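PDB 4QYT: glutathione-independent glyoxalase DJ-1, which converts methylglyoxal to D-lactate in a single step without glutathione and helps protect the cell against reactive oxygen species. Local coordinates for residues 5-10 and 32-37; 65-70 and 96-101. All coordinates share one frame; numbering follows the deposited sequence.

Overall arrangement
Contact 1 (5-10 with 32-37) belongs to the central sheet and contact 2 (65-70 with 96-101) to the helical layer over one of its faces; their centres lie about 14 Å apart. The first pairs strands 7-12 and 34-39 through backbone hydrogen bonds and buries 510 Å² between its segments, seven of its twelve touching residues being buried. The second, nearer the surface with two of six buried, brings helices 67-73 and 93-102 together over 245 Å², with apolar side chains beneath and waters bridging its polar side. They meet where F70 packs on the strand face carrying C8 and F10: F10 CZ is 3.6 Å from F70 CE2, so the aromatic side chain of contact 2 joins the apolar packing around C8 and F10.

Contact 1: residues 5-10 and 32-37; sequences VKVCLF and IPIDSV. With EDO (1,2-ethanediol), chain E.
Parallel strands 7-10 and 34-37, neighbours in the central sheet, pair V7 with I34 and L9 with S36 on one face, and C8 with D35 and F10 with V37 on the other. Four backbone bonds set this register: V7 N to P33 O, D35 N to V7 O (2.9 Å), L9 N to D35 O and V37 N to L9 O. All four are close to straight, with N-H...O angles of 162-170°. Both strands run the same way because helix 17-29 carries the chain back between them, a beta-alpha-beta crossover in the alpha/beta fold of the DJ-1/PfpI family.

On the face packed against that helix, V7 divides its branches: CG1 reaches I34 CD1 at 3.6 Å, while CG2 meets I32 CG2 at 3.8 Å. I34 brings its methyl there with CG1 anti to the backbone N (chi1 -175°) and an extended chain. S36 OG shares a 2.6 Å hydrogen bond with O2 of an ethanediol, probably from the crystallisation liquor, and also bonds N58 N. On the other face, C8 SG touches V37 CG2 at 3.4 Å and sits 3.8 Å above the centre of the F10 ring. The edge of that ring faces V37 O, and D35 OD2 bonds Y74 OH.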
ATOM      1  N   VAL A   5      23.079   3.359   1.096  1.00 40.23           N
ATOM      2  CA  VAL A   5      21.916   4.204   1.541  1.00 20.64           C
ATOM      3  C   VAL A   5      21.069   3.355   2.447  1.00 17.88           C
ATOM      4  O   VAL A   5      20.812   2.194   2.124  1.00 20.25           O
ATOM      5  CB  VAL A   5      21.081   4.700   0.339  1.00 27.58           C
ATOM      6  CG1 VAL A   5      19.804   5.388   0.782  1.00 24.33           C
ATOM      7  CG2 VAL A   5      21.920   5.648  -0.501  1.00 33.14           C
ATOM      8  N   LYS A   6      20.449   4.011   3.410  0.52 16.09           N
ATOM      9  CA  LYS A   6      19.823   3.298   4.495  0.52 14.49           C
ATOM     10  C   LYS A   6      18.587   4.078   4.923  0.52 10.92           C
ATOM     11  O   LYS A   6      18.701   5.224   5.394  0.52 11.53           O
ATOM     12  CB  LYS A   6      20.839   3.222   5.628  0.52 15.67           C
ATOM     13  CG  LYS A   6      22.035   2.345   5.297  0.52 16.82           C
ATOM     14  CD  LYS A   6      23.093   2.411   6.376  0.52 17.14           C
ATOM     15  CE  LYS A   6      23.697   3.805   6.505  0.52 13.63           C
ATOM     16  NZ  LYS A   6      25.198   3.880   6.493  0.52 26.83           N
ATOM     17  N   VAL A   7      17.409   3.475   4.802  1.00  9.38           N
ATOM     18  CA  VAL A   7      16.157   4.199   4.995  1.00  8.15           C
ATOM     19  C   VAL A   7      15.482   3.782   6.295  1.00  7.43           C
ATOM     20  O   VAL A   7      15.409   2.594   6.622  1.00  8.06           O
ATOM     21  CB  VAL A   7      15.222   3.933   3.792  1.00  8.59           C
ATOM     22  CG1 VAL A   7      13.916   4.697   3.920  1.00  9.51           C
ATOM     23  CG2 VAL A   7      15.925   4.267   2.481  1.00 10.58           C
ATOM     24  N   CYS A   8      14.928   4.786   6.978  1.00  7.29           N
ATOM     25  CA  CYS A   8      14.016   4.578   8.100  1.00  6.93           C
ATOM     26  C   CYS A   8      12.614   5.008   7.696  1.00  7.21           C
ATOM     27  O   CYS A   8      12.404   6.182   7.348  1.00  8.18           O
ATOM     28  CB  CYS A   8      14.443   5.432   9.290  1.00  7.89           C
ATOM     29  SG  CYS A   8      13.234   5.460  10.617  1.00  8.43           S
ATOM     30  N   LEU A   9      11.676   4.071   7.766  1.00  6.91           N
ATOM     31  CA  LEU A   9      10.258   4.382   7.601  1.00  6.62           C
ATOM     32  C   LEU A   9       9.649   4.370   9.008  1.00  6.42           C
ATOM     33  O   LEU A   9       9.489   3.335   9.633  1.00  7.58           O
ATOM     34  CB  LEU A   9       9.648   3.333   6.677  1.00  7.12           C
ATOM     35  CG  LEU A   9       8.207   3.473   6.303  1.00 10.96           C
ATOM     36  CD1 LEU A   9       7.701   4.811   6.001  1.00 12.40           C
ATOM     37  CD2 LEU A   9       7.823   2.480   5.239  1.00 11.14           C
ATOM     38  N   PHE A  10       9.377   5.582   9.518  1.00  6.88           N
ATOM     39  CA  PHE A  10       8.726   5.666  10.824  1.00  6.84           C
ATOM     40  C   PHE A  10       7.313   5.130  10.727  1.00  7.44           C
ATOM     41  O   PHE A  10       6.626   5.269   9.716  1.00  8.87           O
ATOM     42  CB  PHE A  10       8.701   7.117  11.313  1.00  8.13           C
ATOM     43  CG  PHE A  10      10.010   7.624  11.840  1.00  8.06           C
ATOM     44  CD1 PHE A  10      10.542   7.114  13.015  1.00  8.44           C
ATOM     45  CD2 PHE A  10      10.706   8.661  11.226  1.00  8.90           C
ATOM     46  CE1 PHE A  10      11.717   7.624  13.551  1.00  9.56           C
ATOM     47  CE2 PHE A  10      11.863   9.175  11.781  1.00  9.46           C
ATOM     48  CZ  PHE A  10      12.373   8.666  12.942  1.00  9.19           C
ATOM     49  N   ILE A  32      17.543  -1.346  -1.551  1.00 11.47           N
ATOM     50  CA  ILE A  32      18.061  -0.367  -0.619  1.00 11.63           C
ATOM     51  C   ILE A  32      17.594  -0.724   0.767  1.00 10.49           C
ATOM     52  O   ILE A  32      16.376  -0.840   0.986  1.00 10.68           O
ATOM     53  CB  ILE A  32      17.622   1.042  -1.022  1.00 11.12           C
ATOM     54  CG1 ILE A  32      18.295   1.448  -2.341  1.00 13.04           C
ATOM     55  CG2 ILE A  32      17.891   2.041   0.084  1.00 11.78           C
ATOM     56  CD1 ILE A  32      17.830   2.755  -2.942  1.00 14.22           C
ATOM     57  N   PRO A  33      18.508  -0.955   1.720  1.00 11.86           N
ATOM     58  CA  PRO A  33      18.083  -1.314   3.074  1.00 11.58           C
ATOM     59  C   PRO A  33      17.069  -0.353   3.669  1.00 10.09           C
ATOM     60  O   PRO A  33      17.264   0.863   3.583  1.00 10.43           O
ATOM     61  CB  PRO A  33      19.388  -1.318   3.866  1.00 14.15           C
ATOM     62  CG  PRO A  33      20.432  -1.591   2.855  1.00 17.22           C
ATOM     63  CD  PRO A  33      19.984  -0.921   1.606  1.00 14.05           C
ATOM     64  N   ILE A  34      16.045  -0.914   4.308  1.00 10.26           N
ATOM     65  CA  ILE A  34      14.982  -0.129   4.921  1.00  8.83           C
ATOM     66  C   ILE A  34      14.499  -0.842   6.165  1.00  9.26           C
ATOM     67  O   ILE A  34      14.254  -2.055   6.123  1.00 11.13           O
ATOM     68  CB  ILE A  34      13.837   0.178   3.920  1.00  8.99           C
ATOM     69  CG1 ILE A  34      12.791   1.092   4.535  1.00  8.86           C
ATOM     70  CG2 ILE A  34      13.211  -1.084   3.328  1.00 10.30           C
ATOM     71  CD1 ILE A  34      11.867   1.714   3.509  1.00  9.17           C
ATOM     72  N   ASP A  35      14.363  -0.070   7.250  1.00  8.32           N
ATOM     73  CA  ASP A  35      13.787  -0.552   8.498  1.00  8.67           C
ATOM     74  C   ASP A  35      12.511   0.230   8.779  1.00  7.81           C
ATOM     75  O   ASP A  35      12.493   1.436   8.570  1.00  8.60           O
ATOM     76  CB  ASP A  35      14.711  -0.292   9.709  1.00  9.51           C
ATOM     77  CG  ASP A  35      15.986  -1.103   9.745  1.00 11.01           C
ATOM     78  OD1 ASP A  35      16.005  -2.223   9.197  1.00 16.50           O
ATOM     79  OD2 ASP A  35      16.941  -0.620  10.372  1.00 11.56           O
ATOM     80  N   SER A  36      11.524  -0.434   9.369  1.00  7.61           N
ATOM     81  CA  SER A  36      10.417   0.272   9.993  1.00  7.77           C
ATOM     82  C   SER A  36      10.759   0.490  11.448  1.00  7.88           C
ATOM     83  O   SER A  36      11.246  -0.412  12.138  1.00  9.52           O
ATOM     84  CB  SER A  36       9.107  -0.495   9.834  1.00  8.73           C
ATOM     85  OG  SER A  36       9.233  -1.811  10.351  1.00 10.39           O
ATOM     86  N   VAL A  37      10.541   1.727  11.895  1.00  7.63           N
ATOM     87  CA  VAL A  37      10.917   2.166  13.245  1.00  7.68           C
ATOM     88  C   VAL A  37       9.688   2.718  13.933  1.00  7.96           C
ATOM     89  O   VAL A  37       9.146   3.762  13.536  1.00  7.97           O
ATOM     90  CB  VAL A  37      12.068   3.190  13.197  1.00  7.73           C
ATOM     91  CG1 VAL A  37      12.393   3.669  14.591  1.00  9.45           C
ATOM     92  CG2 VAL A  37      13.317   2.608  12.512  1.00  9.10           C
TER
HETATM   93  C1  EDO E 201       8.250  -5.524   9.196  1.00 17.15           C
HETATM   94  O1  EDO E 201       7.007  -6.103   9.396  1.00 15.50           O
HETATM   95  C2  EDO E 201       8.369  -4.196   8.416  1.00 14.57           C
HETATM   96  O2  EDO E 201       7.582  -3.280   9.040  1.00 19.11           O

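Contact 2: residues 65-70 and 96-101; sequences PSADDF and QQVVKE. With EDO (1,2-ethanediol), chain F.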
ATOM      1  N   PRO A  65      19.713   5.799  20.560  1.00 12.10           N
ATOM      2  CA  PRO A  65      19.845   6.607  21.773  1.00 14.24           C
ATOM      3  C   PRO A  65      19.702   8.087  21.560  1.00 12.90           C
ATOM      4  O   PRO A  65      19.518   8.810  22.538  1.00 16.41           O
ATOM      5  CB  PRO A  65      21.215   6.214  22.307  1.00 16.30           C
ATOM      6  CG  PRO A  65      21.978   5.747  21.101  1.00 15.50           C
ATOM      7  CD  PRO A  65      20.933   5.004  20.306  1.00 12.75           C
ATOM      8  N   SER A  66      19.842   8.584  20.339  1.00 12.11           N
ATOM      9  CA  SER A  66      19.729  10.023  20.072  1.00 12.14           C
ATOM     10  C   SER A  66      19.524  10.230  18.569  1.00 10.99           C
ATOM     11  O   SER A  66      19.752   9.343  17.776  1.00 10.33           O
ATOM     12  CB  SER A  66      21.019  10.762  20.495  1.00 12.44           C
ATOM     13  OG  SER A  66      22.055  10.446  19.585  1.00 11.21           O
ATOM     14  N   ALA A  67      19.145  11.462  18.226  1.00 11.99           N
ATOM     15  CA  ALA A  67      19.065  11.849  16.827  1.00 12.41           C
ATOM     16  C   ALA A  67      20.406  11.790  16.113  1.00 11.89           C
ATOM     17  O   ALA A  67      20.488  11.432  14.927  1.00 12.18           O
ATOM     18  CB  ALA A  67      18.392  13.201  16.661  1.00 16.64           C
ATOM     19  N   ASP A  68      21.481  12.188  16.820  1.00 11.38           N
ATOM     20  CA  ASP A  68      22.801  12.052  16.223  1.00 10.77           C
ATOM     21  C   ASP A  68      23.098  10.582  15.925  1.00  9.80           C
ATOM     22  O   ASP A  68      23.680  10.271  14.876  1.00 10.15           O
ATOM     23  CB  ASP A  68      23.885  12.622  17.132  1.00 11.82           C
ATOM     24  CG  ASP A  68      23.950  14.157  17.121  1.00 12.70           C
ATOM     25  OD1 ASP A  68      23.421  14.786  16.191  1.00 16.89           O
ATOM     26  OD2 ASP A  68      24.660  14.709  17.992  1.00 14.53           O
ATOM     27  N   ASP A  69      22.704   9.658  16.823  1.00  9.34           N
ATOM     28  CA  ASP A  69      22.939   8.253  16.543  1.00  8.82           C
ATOM     29  C   ASP A  69      22.107   7.775  15.360  1.00  8.16           C
ATOM     30  O   ASP A  69      22.541   6.966  14.538  1.00  8.79           O
ATOM     31  CB  ASP A  69      22.757   7.387  17.784  1.00  9.28           C
ATOM     32  CG  ASP A  69      23.473   6.061  17.622  1.00  9.36           C
ATOM     33  OD1 ASP A  69      24.718   6.096  17.620  1.00 10.79           O
ATOM     34  OD2 ASP A  69      22.812   5.025  17.494  1.00 11.16           O
ATOM     35  N   PHE A  70      20.865   8.270  15.296  1.00  8.45           N
ATOM     36  CA  PHE A  70      20.007   7.997  14.159  1.00  8.15           C
ATOM     37  C   PHE A  70      20.680   8.390  12.861  1.00  8.21           C
ATOM     38  O   PHE A  70      20.681   7.637  11.880  1.00  8.63           O
ATOM     39  CB  PHE A  70      18.676   8.729  14.326  1.00  8.65           C
ATOM     40  CG  PHE A  70      17.695   8.421  13.233  1.00  8.37           C
ATOM     41  CD1 PHE A  70      17.739   9.082  12.027  1.00  8.51           C
ATOM     42  CD2 PHE A  70      16.666   7.538  13.445  1.00  8.43           C
ATOM     43  CE1 PHE A  70      16.795   8.852  11.039  1.00  8.94           C
ATOM     44  CE2 PHE A  70      15.673   7.325  12.498  1.00  8.88           C
ATOM     45  CZ  PHE A  70      15.733   7.994  11.299  1.00  8.98           C
ATOM     46  N   GLN A  96      11.091  14.927  15.344  1.00 10.50           N
ATOM     47  CA  GLN A  96      11.373  16.315  15.010  1.00 10.62           C
ATOM     48  C   GLN A  96      12.888  16.590  14.936  1.00 10.84           C
ATOM     49  O   GLN A  96      13.361  17.327  14.068  1.00 10.89           O
ATOM     50  CB  GLN A  96      10.753  17.259  16.041  1.00 11.64           C
ATOM     51  CG  GLN A  96       9.245  17.185  16.151  1.00 13.16           C
ATOM     52  CD  GLN A  96       8.753  17.756  17.465  1.00 15.08           C
ATOM     53  OE1 GLN A  96       9.544  18.282  18.273  1.00 16.61           O
ATOM     54  NE2 GLN A  96       7.457  17.679  17.682  1.00 19.55           N
ATOM     55  N   GLN A  97      13.624  16.054  15.910  1.00 10.04           N
ATOM     56  CA  GLN A  97      15.073  16.235  15.970  1.00 10.63           C
ATOM     57  C   GLN A  97      15.758  15.628  14.755  1.00  9.97           C
ATOM     58  O   GLN A  97      16.688  16.204  14.190  1.00 11.95           O
ATOM     59  CB  GLN A  97      15.634  15.574  17.229  1.00 10.87           C
ATOM     60  CG  GLN A  97      15.275  16.290  18.542  1.00 11.40           C
ATOM     61  CD  GLN A  97      15.342  15.409  19.805  1.00 12.60           C
ATOM     62  OE1 GLN A  97      15.519  14.185  19.758  1.00 14.10           O
ATOM     63  NE2 GLN A  97      15.181  16.032  20.933  1.00 15.06           N
ATOM     64  N   VAL A  98      15.310  14.453  14.330  1.00  9.81           N
ATOM     65  CA  VAL A  98      15.859  13.843  13.127  1.00  9.62           C
ATOM     66  C   VAL A  98      15.581  14.732  11.926  1.00  9.39           C
ATOM     67  O   VAL A  98      16.467  14.953  11.100  1.00 10.73           O
ATOM     68  CB  VAL A  98      15.240  12.421  12.939  1.00 10.52           C
ATOM     69  CG1 VAL A  98      15.403  11.902  11.509  1.00 10.83           C
ATOM     70  CG2 VAL A  98      15.818  11.450  13.958  1.00 10.57           C
ATOM     71  N   VAL A  99      14.325  15.178  11.787  1.00  9.88           N
ATOM     72  CA  VAL A  99      13.996  16.024  10.646  1.00 11.01           C
ATOM     73  C   VAL A  99      14.838  17.320  10.606  1.00 10.74           C
ATOM     74  O   VAL A  99      15.339  17.717   9.554  1.00 11.82           O
ATOM     75  CB  VAL A  99      12.454  16.281  10.646  1.00 15.21           C
ATOM     76  CG1 VAL A  99      12.046  17.443   9.767  1.00 15.89           C
ATOM     77  CG2 VAL A  99      11.715  14.996  10.305  1.00 13.55           C
ATOM     78  N   LYS A 100      14.971  17.955  11.745  1.00 11.97           N
ATOM     79  CA  LYS A 100      15.776  19.171  11.838  1.00 13.18           C
ATOM     80  C   LYS A 100      17.227  18.906  11.520  1.00 13.27           C
ATOM     81  O   LYS A 100      17.891  19.723  10.844  1.00 16.69           O
ATOM     82  CB  LYS A 100      15.642  19.782  13.231  1.00 16.60           C
ATOM     83  CG  LYS A 100      14.287  20.386  13.487  1.00 18.71           C
ATOM     84  CD  LYS A 100      14.152  20.910  14.893  1.00 22.73           C
ATOM     85  CE  LYS A 100      14.836  22.257  15.015  1.00 29.50           C
ATOM     86  NZ  LYS A 100      14.168  23.330  14.200  1.00 33.62           N
ATOM     87  N   GLU A 101      17.761  17.791  12.015  1.00 12.82           N
ATOM     88  CA  GLU A 101      19.141  17.465  11.711  1.00 13.73           C
ATOM     89  C   GLU A 101      19.351  17.195  10.240  1.00 12.36           C
ATOM     90  O   GLU A 101      20.382  17.569   9.660  1.00 14.74           O
ATOM     91  CB  GLU A 101      19.609  16.244  12.504  1.00 15.15           C
ATOM     92  CG  GLU A 101      21.028  15.807  12.193  1.00 17.90           C
ATOM     93  CD  GLU A 101      22.067  16.890  12.433  1.00 19.20           C
ATOM     94  OE1 GLU A 101      21.925  17.636  13.452  1.00 24.73           O
ATOM     95  OE2 GLU A 101      23.125  16.841  11.730  1.00 22.33           O
TER
HETATM   96  C1  EDO F 202      21.320  15.332  18.773  1.00 21.33           C
HETATM   97  O1  EDO F 202      21.361  13.934  19.109  1.00 18.89           O
HETATM   98  C2  EDO F 202      20.340  16.118  19.624  1.00 27.57           C
HETATM   99  O2  EDO F 202      19.021  16.062  19.052  1.00 32.19           O
HETATM  100  O   HOH W   1      18.169  13.494  20.009  1.00 19.47           O
HETATM  101  O   HOH W   2      24.255  14.467  13.519  1.00 16.95           O
HETATM  102  O   HOH W   3      21.329  16.473  15.720  1.00 41.06           O
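A67 CB meets Q97 CB at 3.7 Å near the start of helix 67-73, where S66 is the N-cap: S66 OG accepts from D69 N at 2.9 Å. Because A67 ends at a methyl, the backbones come close, the CA atoms of A67 and V98 being 5.3 Å apart. A water accepts from A67 N and donates to Q97 OE1, joining the helix start to the extended glutamine side chain. The next amide, D68 N, donates to O1 of an ethanediol, probably from the crystallisation liquor, whose O2 bonds the same water.

At D68 the chemistry turns to like charges. D68 OD1 and E101 OE1 stand 4.2 Å apart, and a water donates to both, at 2.7 Å to D68 OD1 and 2.6 Å to E101 OE1, which probably eases their repulsion. A second water donates to D68 OD1 and only weakly to E101 OE2.

One turn in from the cap, F70 carries the apolar half of the contact. Its CG lies anti to the backbone N (chi1 -176°), swinging the ring beneath V98. V98 CG2 makes a CH-pi contact, 3.8 Å from the ring centroid and 19° off its normal, while V98 CG1 presses on F70 CE1 at 3.4 Å. Replacing F70 with an alanine would probably leave both V98 methyls without their aromatic partner and open a gap beside C8 and F10. The two helices lie side by side on the sheet: F70 meets F10 of strand 7-12 with ring planes at about 10°, and V98 rests on A77 of strand 76-79.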